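Local coordinates for protein amidohydrolase (Thermotoga maritima, PDB 3OOQ) that belongs to the amidohydrolase family of TIM-barrel hydrolases and is probably metal-dependent, perhaps with allantoinase-like activity, at residues 190-195 and 203-208. Residues are numbered along the deposited sequence; the frame is centred on the assembly and turned at random.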
loop_
_atom_site.group_PDB
_atom_site.type_symbol
_atom_site.label_atom_id
_atom_site.label_comp_id
_atom_site.label_asym_id
_atom_site.label_seq_id
_atom_site.Cartn_x
_atom_site.Cartn_y
_atom_site.Cartn_z
HETATM N N MSE F 190 6.337 39.606 -12.833
HETATM C CA MSE F 190 6.916 40.929 -12.992
HETATM C C MSE F 190 6.166 41.771 -14.019
HETATM O O MSE F 190 5.893 42.943 -13.765
HETATM C CB MSE F 190 8.401 40.821 -13.337
HETATM C CG MSE F 190 9.223 40.219 -12.192
HETATM SE SE MSE F 190 11.089 39.876 -12.651
HETATM C CE MSE F 190 11.738 41.737 -12.718
ATOM N N LYS F 191 5.808 41.170 -15.152
ATOM C CA LYS F 191 5.081 41.895 -16.185
ATOM C C LYS F 191 3.691 42.290 -15.696
ATOM O O LYS F 191 3.212 43.373 -16.022
ATOM C CB LYS F 191 4.992 41.091 -17.481
ATOM C CG LYS F 191 6.352 40.813 -18.092
ATOM C CD LYS F 191 6.283 39.864 -19.264
ATOM C CE LYS F 191 7.683 39.535 -19.731
ATOM N NZ LYS F 191 7.653 38.495 -20.789
ATOM N N LYS F 192 3.059 41.429 -14.900
ATOM C CA LYS F 192 1.776 41.783 -14.284
ATOM C C LYS F 192 1.918 42.981 -13.347
ATOM O O LYS F 192 1.070 43.872 -13.345
ATOM C CB LYS F 192 1.155 40.595 -13.546
ATOM C CG LYS F 192 0.589 39.529 -14.467
ATOM C CD LYS F 192 0.073 38.355 -13.650
ATOM C CE LYS F 192 -0.193 37.130 -14.513
ATOM N NZ LYS F 192 -0.186 35.883 -13.657
ATOM N N LYS F 193 3.005 43.003 -12.575
ATOM C CA LYS F 193 3.298 44.116 -11.664
ATOM C C LYS F 193 3.545 45.414 -12.403
ATOM O O LYS F 193 3.121 46.483 -11.953
ATOM C CB LYS F 193 4.527 43.811 -10.823
ATOM C CG LYS F 193 4.252 43.044 -9.561
ATOM C CD LYS F 193 5.564 42.573 -9.016
ATOM C CE LYS F 193 5.569 42.555 -7.533
ATOM N NZ LYS F 193 6.969 42.638 -7.057
ATOM N N GLU F 194 4.251 45.327 -13.524
ATOM C CA GLU F 194 4.530 46.512 -14.318
ATOM C C GLU F 194 3.252 46.987 -15.023
ATOM O O GLU F 194 3.005 48.185 -15.110
ATOM C CB GLU F 194 5.730 46.281 -15.266
ATOM C CG GLU F 194 7.112 46.405 -14.539
ATOM C CD GLU F 194 8.305 45.756 -15.286
ATOM O OE1 GLU F 194 9.160 45.121 -14.609
ATOM O OE2 GLU F 194 8.391 45.875 -16.536
ATOM N N LEU F 195 2.415 46.053 -15.469
ATOM C CA LEU F 195 1.115 46.393 -16.060
ATOM C C LEU F 195 0.169 47.037 -15.038
ATOM O O LEU F 195 -0.710 47.809 -15.412
ATOM C CB LEU F 195 0.463 45.163 -16.718
ATOM C CG LEU F 195 -0.932 45.240 -17.377
ATOM C CD1 LEU F 195 -0.955 46.204 -18.552
ATOM C CD2 LEU F 195 -1.402 43.865 -17.831
ATOM N N PHE F 203 -1.321 46.382 -6.945
ATOM C CA PHE F 203 -1.099 44.960 -7.239
ATOM C C PHE F 203 -1.727 44.094 -6.144
ATOM O O PHE F 203 -1.447 44.288 -4.961
ATOM C CB PHE F 203 0.396 44.662 -7.362
ATOM C CG PHE F 203 0.702 43.282 -7.899
ATOM C CD1 PHE F 203 0.232 42.883 -9.152
ATOM C CD2 PHE F 203 1.467 42.382 -7.150
ATOM C CE1 PHE F 203 0.518 41.601 -9.652
ATOM C CE2 PHE F 203 1.768 41.105 -7.649
ATOM C CZ PHE F 203 1.288 40.713 -8.897
ATOM N N THR F 204 -2.586 43.159 -6.536
ATOM C CA THR F 204 -3.319 42.346 -5.561
ATOM C C THR F 204 -3.018 40.843 -5.693
ATOM O O THR F 204 -3.796 40.012 -5.212
ATOM C CB THR F 204 -4.863 42.585 -5.637
ATOM O OG1 THR F 204 -5.384 42.054 -6.860
ATOM C CG2 THR F 204 -5.212 44.059 -5.525
ATOM N N GLU F 205 -1.894 40.509 -6.334
ATOM C CA GLU F 205 -1.520 39.112 -6.604
ATOM C C GLU F 205 -0.096 38.794 -6.114
ATOM O O GLU F 205 0.633 38.021 -6.728
ATOM C CB GLU F 205 -1.679 38.787 -8.104
ATOM C CG GLU F 205 -3.123 38.739 -8.627
ATOM C CD GLU F 205 -3.196 38.487 -10.147
ATOM O OE1 GLU F 205 -3.379 39.462 -10.905
ATOM O OE2 GLU F 205 -3.059 37.322 -10.599
ATOM N N THR F 206 0.282 39.388 -4.989
ATOM C CA THR F 206 1.586 39.174 -4.389
ATOM C C THR F 206 1.738 37.693 -4.011
ATOM O O THR F 206 0.829 37.092 -3.435
ATOM C CB THR F 206 1.765 40.090 -3.167
ATOM O OG1 THR F 206 1.589 41.448 -3.584
ATOM C CG2 THR F 206 3.151 39.933 -2.556
ATOM N N ASP F 207 2.871 37.114 -4.383
ATOM C CA ASP F 207 3.113 35.701 -4.202
ATOM C C ASP F 207 4.519 35.534 -3.674
ATOM O O ASP F 207 5.498 35.887 -4.328
ATOM C CB ASP F 207 2.931 34.940 -5.519
ATOM C CG ASP F 207 3.174 33.429 -5.379
ATOM O OD1 ASP F 207 4.038 33.004 -4.602
ATOM O OD2 ASP F 207 2.508 32.650 -6.075
ATOM N N LEU F 208 4.593 34.954 -2.484
ATOM C CA LEU F 208 5.830 34.777 -1.753
ATOM C C LEU F 208 6.891 34.056 -2.589
ATOM O O LEU F 208 8.055 34.438 -2.577
ATOM C CB LEU F 208 5.516 33.982 -0.480
ATOM C CG LEU F 208 6.162 34.413 0.817
ATOM C CD1 LEU F 208 5.831 35.875 1.111
ATOM C CD2 LEU F 208 5.658 33.483 1.924
#
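Phe203 lies against the lysine pair Lys192 and Lys193, a compact instance of lysine methylenes serving as an apolar surface for an aromatic ring. The main contact is a CH-pi interaction: CG of Lys193 stands 3.6 Å from the centroid of the Phe203 ring, 8° off its normal, and the lysine chain crosses the phenylalanine at about a right angle. With chi1 at -170°, CG of Phe203 extends opposite the backbone N, and the ring continues the direction of CB toward the helix. Beyond CG the Lys193 chain bends at chi3 (146°), and its CE still lies 4.1 Å from Phe203 CE2. The backbone N of Glu205 lies over the centre of the opposite face of the Phe203 ring, 3.8 Å from its plane. Lys192 CB approaches Phe203 CE1 obliquely, at 4.1 Å. Tyr189, on the same helix as the lysines, meets the Phe203 ring edge-to-face. The setting is a surface connection between two helices: after helix 172-198 the chain turns back beside its last turns and enters helix 208-217, with Asp207 at the N-cap position. Charge plays a secondary part. Lys192 NZ and Glu205 OE2, 4.4 Å apart, are too distant for a salt bridge but may attract each other weakly. The ammonium of Lys193 instead forms salt bridges with Glu211 and Glu214 of helix 208-217.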